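Local coordinates for ribosomal RNA processing protein 6 (Trypanosoma brucei brucei, PDB 4NLC), which probably acts as a 3'-5' exoribonuclease that trims single-stranded RNA in ribosomal RNA processing, here represented by its catalytic core, at residues 192-206 against 218-232. The protein carries 1 engineered substitution. Numbering follows the deposited sequence.
Sequences FCQVKLNKKYQTADW and YAQQDTHFLLYVYDR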
loop_
_atom_site.group_PDB
_atom_site.type_symbol
_atom_site.label_atom_id
_atom_site.label_comp_id
_atom_site.label_asym_id
_atom_site.label_seq_id
_atom_site.Cartn_x
_atom_site.Cartn_y
_atom_site.Cartn_z
ATOM N N PHE A 192 13.279 -8.472 -19.928
ATOM C CA PHE A 192 14.573 -9.004 -19.523
ATOM C C PHE A 192 14.615 -10.525 -19.337
ATOM O O PHE A 192 15.628 -11.142 -19.650
ATOM C CB PHE A 192 15.056 -8.288 -18.260
ATOM C CG PHE A 192 15.358 -6.823 -18.483
ATOM C CD1 PHE A 192 16.416 -6.428 -19.306
ATOM C CD2 PHE A 192 14.628 -5.838 -17.826
ATOM C CE1 PHE A 192 16.718 -5.079 -19.482
ATOM C CE2 PHE A 192 14.928 -4.485 -18.011
ATOM C CZ PHE A 192 15.970 -4.116 -18.838
ATOM N N CYS A 193 13.547 -11.120 -18.816
ATOM C CA CYS A 193 13.537 -12.550 -18.524
ATOM C C CYS A 193 12.759 -13.379 -19.524
ATOM O O CYS A 193 12.893 -14.600 -19.498
ATOM C CB CYS A 193 13.037 -12.800 -17.102
ATOM S SG CYS A 193 13.723 -11.687 -15.860
ATOM N N GLN A 194 11.910 -12.740 -20.360
ATOM C CA GLN A 194 11.042 -13.410 -21.335
ATOM C C GLN A 194 10.029 -14.350 -20.638
ATOM O O GLN A 194 9.714 -15.433 -21.150
ATOM C CB GLN A 194 11.853 -14.122 -22.443
ATOM C CG GLN A 194 12.334 -13.207 -23.556
ATOM C CD GLN A 194 12.707 -13.997 -24.791
ATOM O OE1 GLN A 194 12.153 -15.069 -25.078
ATOM N NE2 GLN A 194 13.643 -13.476 -25.568
ATOM N N VAL A 195 9.541 -13.914 -19.458
ATOM C CA VAL A 195 8.539 -14.590 -18.628
ATOM C C VAL A 195 7.276 -13.689 -18.595
ATOM O O VAL A 195 7.371 -12.493 -18.277
ATOM C CB VAL A 195 9.059 -14.896 -17.176
ATOM C CG1 VAL A 195 7.940 -15.403 -16.258
ATOM C CG2 VAL A 195 10.226 -15.878 -17.184
ATOM N N LYS A 196 6.099 -14.279 -18.887
ATOM C CA LYS A 196 4.841 -13.547 -18.805
ATOM C C LYS A 196 4.238 -13.741 -17.428
ATOM O O LYS A 196 3.934 -14.867 -17.036
ATOM C CB LYS A 196 3.860 -13.937 -19.923
ATOM C CG LYS A 196 4.086 -13.125 -21.180
ATOM C CD LYS A 196 2.898 -12.231 -21.532
ATOM C CE LYS A 196 3.303 -11.183 -22.540
ATOM N NZ LYS A 196 2.179 -10.297 -22.931
ATOM N N LEU A 197 4.121 -12.646 -16.671
ATOM C CA LEU A 197 3.542 -12.670 -15.336
ATOM C C LEU A 197 2.033 -12.869 -15.411
ATOM O O LEU A 197 1.402 -12.417 -16.369
ATOM C CB LEU A 197 3.884 -11.396 -14.558
ATOM C CG LEU A 197 5.338 -11.211 -14.083
ATOM C CD1 LEU A 197 5.444 -10.022 -13.137
ATOM C CD2 LEU A 197 5.876 -12.456 -13.392
ATOM N N ASN A 198 1.461 -13.576 -14.423
ATOM C CA ASN A 198 0.018 -13.819 -14.381
ATOM C C ASN A 198 -0.713 -12.547 -13.921
ATOM O O ASN A 198 -0.474 -12.068 -12.821
ATOM C CB ASN A 198 -0.314 -15.028 -13.488
ATOM C CG ASN A 198 -1.605 -15.734 -13.857
ATOM O OD1 ASN A 198 -2.538 -15.148 -14.438
ATOM N ND2 ASN A 198 -1.697 -17.011 -13.511
ATOM N N LYS A 199 -1.561 -11.985 -14.793
ATOM C CA LYS A 199 -2.339 -10.754 -14.586
ATOM C C LYS A 199 -3.427 -10.915 -13.498
ATOM O O LYS A 199 -3.605 -10.031 -12.653
ATOM C CB LYS A 199 -2.991 -10.357 -15.932
ATOM C CG LYS A 199 -3.689 -8.994 -15.942
ATOM C CD LYS A 199 -4.720 -8.900 -17.063
ATOM C CE LYS A 199 -5.533 -7.630 -16.977
ATOM N NZ LYS A 199 -6.645 -7.607 -17.970
ATOM N N LYS A 200 -4.160 -12.044 -13.564
ATOM C CA LYS A 200 -5.310 -12.469 -12.759
ATOM C C LYS A 200 -5.330 -12.105 -11.248
ATOM O O LYS A 200 -6.424 -11.892 -10.717
ATOM C CB LYS A 200 -5.467 -13.992 -12.889
ATOM C CG LYS A 200 -6.911 -14.466 -12.851
ATOM C CD LYS A 200 -7.016 -15.964 -12.592
ATOM C CE LYS A 200 -8.456 -16.419 -12.572
ATOM N NZ LYS A 200 -8.571 -17.874 -12.287
ATOM N N TYR A 201 -4.167 -12.072 -10.549
ATOM C CA TYR A 201 -4.208 -11.896 -9.089
ATOM C C TYR A 201 -3.847 -10.501 -8.533
ATOM O O TYR A 201 -3.868 -10.332 -7.317
ATOM C CB TYR A 201 -3.357 -12.980 -8.410
ATOM C CG TYR A 201 -3.874 -14.369 -8.713
ATOM C CD1 TYR A 201 -5.047 -14.838 -8.129
ATOM C CD2 TYR A 201 -3.241 -15.180 -9.649
ATOM C CE1 TYR A 201 -5.566 -16.090 -8.451
ATOM C CE2 TYR A 201 -3.743 -16.443 -9.966
ATOM C CZ TYR A 201 -4.911 -16.889 -9.371
ATOM O OH TYR A 201 -5.416 -18.127 -9.675
ATOM N N GLN A 202 -3.608 -9.497 -9.385
ATOM C CA GLN A 202 -3.306 -8.138 -8.916
ATOM C C GLN A 202 -4.438 -7.571 -8.033
ATOM O O GLN A 202 -4.155 -6.907 -7.024
ATOM C CB GLN A 202 -3.040 -7.199 -10.103
ATOM C CG GLN A 202 -2.360 -5.881 -9.694
ATOM C CD GLN A 202 -2.223 -4.879 -10.821
ATOM O OE1 GLN A 202 -2.922 -4.934 -11.845
ATOM N NE2 GLN A 202 -1.333 -3.912 -10.637
ATOM N N THR A 203 -5.707 -7.885 -8.400
ATOM C CA THR A 203 -6.925 -7.423 -7.717
ATOM C C THR A 203 -7.570 -8.478 -6.783
ATOM O O THR A 203 -8.698 -8.278 -6.330
ATOM C CB THR A 203 -7.932 -6.883 -8.745
ATOM O OG1 THR A 203 -8.363 -7.949 -9.590
ATOM C CG2 THR A 203 -7.368 -5.737 -9.572
ATOM N N ALA A 204 -6.853 -9.569 -6.464
ATOM C CA ALA A 204 -7.340 -10.624 -5.559
ATOM C C ALA A 204 -7.514 -10.142 -4.086
ATOM O O ALA A 204 -7.112 -9.025 -3.739
ATOM C CB ALA A 204 -6.405 -11.826 -5.609
ATOM N N ASP A 205 -8.163 -10.976 -3.248
ATOM C CA ASP A 205 -8.346 -10.688 -1.834
ATOM C C ASP A 205 -7.145 -11.306 -1.092
ATOM O O ASP A 205 -7.075 -12.531 -0.885
ATOM C CB ASP A 205 -9.682 -11.237 -1.313
ATOM C CG ASP A 205 -10.070 -10.720 0.069
ATOM O OD1 ASP A 205 -9.208 -10.116 0.747
ATOM O OD2 ASP A 205 -11.251 -10.874 0.449
ATOM N N TRP A 206 -6.188 -10.448 -0.714
ATOM C CA TRP A 206 -4.957 -10.897 -0.062
ATOM C C TRP A 206 -5.118 -11.120 1.448
ATOM O O TRP A 206 -4.168 -11.524 2.107
ATOM C CB TRP A 206 -3.799 -9.966 -0.402
ATOM C CG TRP A 206 -3.385 -10.118 -1.823
ATOM C CD1 TRP A 206 -3.747 -9.327 -2.878
ATOM C CD2 TRP A 206 -2.607 -11.193 -2.373
ATOM N NE1 TRP A 206 -3.219 -9.831 -4.052
ATOM C CE2 TRP A 206 -2.533 -10.987 -3.772
ATOM C CE3 TRP A 206 -1.959 -12.312 -1.813
ATOM C CZ2 TRP A 206 -1.804 -11.833 -4.614
ATOM C CZ3 TRP A 206 -1.284 -13.179 -2.658
ATOM C CH2 TRP A 206 -1.196 -12.928 -4.037
ATOM N N TYR A 218 1.982 -16.399 -7.624
ATOM C CA TYR A 218 1.880 -14.985 -8.001
ATOM C C TYR A 218 2.766 -14.102 -7.121
ATOM O O TYR A 218 3.475 -13.233 -7.640
ATOM C CB TYR A 218 0.420 -14.475 -7.913
ATOM C CG TYR A 218 0.279 -13.015 -8.308
ATOM C CD1 TYR A 218 0.419 -11.999 -7.365
ATOM C CD2 TYR A 218 0.036 -12.649 -9.628
ATOM C CE1 TYR A 218 0.330 -10.657 -7.728
ATOM C CE2 TYR A 218 -0.095 -11.314 -9.995
ATOM C CZ TYR A 218 0.057 -10.320 -9.045
ATOM O OH TYR A 218 -0.054 -9.006 -9.428
ATOM N N ALA A 219 2.665 -14.276 -5.790
ATOM C CA ALA A 219 3.424 -13.497 -4.806
ATOM C C ALA A 219 4.947 -13.695 -4.968
ATOM O O ALA A 219 5.707 -12.724 -5.041
ATOM C CB ALA A 219 2.977 -13.867 -3.396
ATOM N N GLN A 220 5.375 -14.955 -5.069
ATOM C CA GLN A 220 6.764 -15.320 -5.277
ATOM C C GLN A 220 7.358 -14.690 -6.573
ATOM O O GLN A 220 8.484 -14.179 -6.537
ATOM C CB GLN A 220 6.879 -16.853 -5.326
ATOM C CG GLN A 220 8.285 -17.345 -5.623
ATOM C CD GLN A 220 8.351 -18.830 -5.895
ATOM O OE1 GLN A 220 7.384 -19.466 -6.340
ATOM N NE2 GLN A 220 9.509 -19.414 -5.628
ATOM N N GLN A 221 6.608 -14.737 -7.695
ATOM C CA GLN A 221 7.090 -14.266 -8.994
ATOM C C GLN A 221 7.221 -12.744 -9.113
ATOM O O GLN A 221 7.961 -12.289 -9.985
ATOM C CB GLN A 221 6.250 -14.845 -10.131
ATOM C CG GLN A 221 6.717 -16.233 -10.538
ATOM C CD GLN A 221 5.764 -16.899 -11.481
ATOM O OE1 GLN A 221 5.393 -16.350 -12.514
ATOM N NE2 GLN A 221 5.336 -18.099 -11.137
ATOM N N ASP A 222 6.584 -11.966 -8.204
ATOM C CA ASP A 222 6.696 -10.512 -8.174
ATOM C C ASP A 222 8.099 -10.062 -7.710
ATOM O O ASP A 222 8.514 -8.959 -8.076
ATOM C CB ASP A 222 5.607 -9.890 -7.274
ATOM C CG ASP A 222 4.260 -9.633 -7.935
ATOM O OD1 ASP A 222 4.135 -9.877 -9.164
ATOM O OD2 ASP A 222 3.338 -9.178 -7.232
ATOM N N THR A 223 8.847 -10.920 -6.941
ATOM C CA THR A 223 10.203 -10.568 -6.504
ATOM C C THR A 223 11.293 -11.459 -7.096
ATOM O O THR A 223 12.447 -11.041 -7.172
ATOM C CB THR A 223 10.311 -10.556 -4.974
ATOM O OG1 THR A 223 9.996 -11.853 -4.447
ATOM C CG2 THR A 223 9.473 -9.479 -4.333
ATOM N N HIS A 224 10.953 -12.712 -7.436
ATOM C CA HIS A 224 11.869 -13.740 -7.961
ATOM C C HIS A 224 12.809 -13.271 -9.099
ATOM O O HIS A 224 13.988 -13.652 -9.110
ATOM C CB HIS A 224 11.063 -14.962 -8.396
ATOM C CG HIS A 224 11.911 -16.070 -8.928
ATOM N ND1 HIS A 224 12.474 -17.005 -8.092
ATOM C CD2 HIS A 224 12.281 -16.336 -10.206
ATOM C CE1 HIS A 224 13.167 -17.814 -8.878
ATOM N NE2 HIS A 224 13.089 -17.438 -10.159
ATOM N N PHE A 225 12.315 -12.403 -10.004
ATOM C CA PHE A 225 13.126 -11.926 -11.136
ATOM C C PHE A 225 13.703 -10.507 -10.945
ATOM O O PHE A 225 14.467 -10.038 -11.794
ATOM C CB PHE A 225 12.310 -11.979 -12.451
ATOM C CG PHE A 225 11.528 -13.257 -12.679
ATOM C CD1 PHE A 225 12.111 -14.346 -13.318
ATOM C CD2 PHE A 225 10.195 -13.352 -12.306
ATOM C CE1 PHE A 225 11.381 -15.509 -13.556
ATOM C CE2 PHE A 225 9.484 -14.535 -12.501
ATOM C CZ PHE A 225 10.067 -15.588 -13.161
ATOM N N LEU A 226 13.324 -9.835 -9.853
ATOM C CA LEU A 226 13.644 -8.446 -9.617
ATOM C C LEU A 226 15.135 -8.148 -9.432
ATOM O O LEU A 226 15.592 -7.100 -9.898
ATOM C CB LEU A 226 12.808 -7.874 -8.462
ATOM C CG LEU A 226 12.649 -6.329 -8.414
ATOM C CD1 LEU A 226 12.254 -5.752 -9.790
ATOM C CD2 LEU A 226 11.609 -5.914 -7.377
ATOM N N LEU A 227 15.908 -9.041 -8.808
ATOM C CA LEU A 227 17.346 -8.752 -8.675
ATOM C C LEU A 227 18.095 -8.875 -9.995
ATOM O O LEU A 227 19.028 -8.122 -10.205
ATOM C CB LEU A 227 18.017 -9.566 -7.574
ATOM C CG LEU A 227 17.545 -9.281 -6.153
ATOM C CD1 LEU A 227 18.151 -10.281 -5.195
ATOM C CD2 LEU A 227 17.824 -7.849 -5.746
ATOM N N TYR A 228 17.661 -9.770 -10.901
ATOM C CA TYR A 228 18.263 -9.880 -12.249
ATOM C C TYR A 228 17.926 -8.628 -13.031
ATOM O O TYR A 228 18.795 -8.093 -13.703
ATOM C CB TYR A 228 17.772 -11.115 -13.013
ATOM C CG TYR A 228 18.260 -11.190 -14.455
ATOM C CD1 TYR A 228 19.581 -11.524 -14.750
ATOM C CD2 TYR A 228 17.393 -10.958 -15.519
ATOM C CE1 TYR A 228 20.030 -11.623 -16.069
ATOM C CE2 TYR A 228 17.834 -11.040 -16.846
ATOM C CZ TYR A 228 19.152 -11.383 -17.113
ATOM O OH TYR A 228 19.587 -11.491 -18.409
ATOM N N VAL A 229 16.660 -8.175 -12.952
ATOM C CA VAL A 229 16.146 -6.958 -13.608
ATOM C C VAL A 229 16.986 -5.777 -13.124
ATOM O O VAL A 229 17.460 -4.974 -13.931
ATOM C CB VAL A 229 14.613 -6.782 -13.341
ATOM C CG1 VAL A 229 14.142 -5.349 -13.595
ATOM C CG2 VAL A 229 13.804 -7.771 -14.182
ATOM N N TYR A 230 17.224 -5.724 -11.805
ATOM C CA TYR A 230 18.050 -4.711 -11.149
ATOM C C TYR A 230 19.472 -4.661 -11.793
ATOM O O TYR A 230 19.923 -3.590 -12.182
ATOM C CB TYR A 230 18.119 -5.009 -9.627
ATOM C CG TYR A 230 19.154 -4.209 -8.868
ATOM C CD1 TYR A 230 19.055 -2.820 -8.765
ATOM C CD2 TYR A 230 20.182 -4.842 -8.174
ATOM C CE1 TYR A 230 19.965 -2.079 -8.010
ATOM C CE2 TYR A 230 21.099 -4.112 -7.409
ATOM C CZ TYR A 230 20.988 -2.729 -7.336
ATOM O OH TYR A 230 21.910 -1.987 -6.642
ATOM N N ASP A 231 20.136 -5.826 -11.933
ATOM C CA ASP A 231 21.464 -5.965 -12.550
ATOM C C ASP A 231 21.454 -5.440 -14.009
ATOM O O ASP A 231 22.301 -4.635 -14.380
ATOM C CB ASP A 231 21.910 -7.439 -12.540
ATOM C CG ASP A 231 22.241 -8.057 -11.201
ATOM O OD1 ASP A 231 22.390 -7.308 -10.219
ATOM O OD2 ASP A 231 22.398 -9.287 -11.146
ATOM N N ARG A 232 20.449 -5.839 -14.795
ATOM C CA ARG A 232 20.288 -5.406 -16.189
ATOM C C ARG A 232 20.037 -3.891 -16.349
ATOM O O ARG A 232 20.623 -3.262 -17.242
ATOM C CB ARG A 232 19.197 -6.235 -16.877
ATOM C CG ARG A 232 19.586 -7.718 -17.113
ATOM C CD ARG A 232 20.605 -7.959 -18.226
ATOM N NE ARG A 232 20.165 -7.437 -19.528
ATOM C CZ ARG A 232 19.366 -8.075 -20.380
ATOM N NH1 ARG A 232 18.912 -9.294 -20.095
ATOM N NH2 ARG A 232 19.017 -7.503 -21.523
HETATM O O HOH W 1 2.935 -14.533 -11.972
#
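The Tyr-x-x-x-Asp signature of DEDD-Y exonucleases matches Tyr-218 and Asp-222, and the tyrosine is packed by Asn-198, Tyr-201, Gln-202 and Trp-206. Tyr-218 CG lies anti to the backbone N (chi1 -180°), which carries the ring from the helix toward these residues. An aromatic ring suits the place by offering a face to Tyr-201 CB, 3.8 Å from the Tyr-218 ring centroid in a CH-pi contact, while Asp-222 OD1 lies beyond the opposite face. Asn-198 O meets the ring edge in plane. Trp-206 CZ2 comes within 3.5 Å of Tyr-218 CD1, the two ring planes inclined at 36°; a large flat indole suits this place because it also reaches strand 108-115. Gln-202 CA is 3.4 Å from Tyr-218 OH. Further along, a water accepts from Asn-198 N (3.0 Å) and donates to Gln-221 OE1 (3.1 Å), bridging loop and helix where the Leu-197 and Gln-221 side chains pass in opposite directions.

In this RNase H-like domain the helical run breaks at Phe-225, between helices 213-224 and 226-238, and Cys-193 and Val-195 pack against it there. Both Val-195 methyls meet Phe-225 obliquely, CG1 lying 3.8 Å from its CZ. Cys-193, compact and polarisable, places SG 3.7 Å from Phe-225 CB and obliquely beside the Tyr-228 ring. At the far end Arg-232 CB lies over the Phe-192 face, and bends at chi2 and chi3 fold the long chain back until its guanidinium face meets CD1, planes 80° apart; Arg-232 NH1 donates to Tyr-228 OH (2.9 Å), fixing the head group.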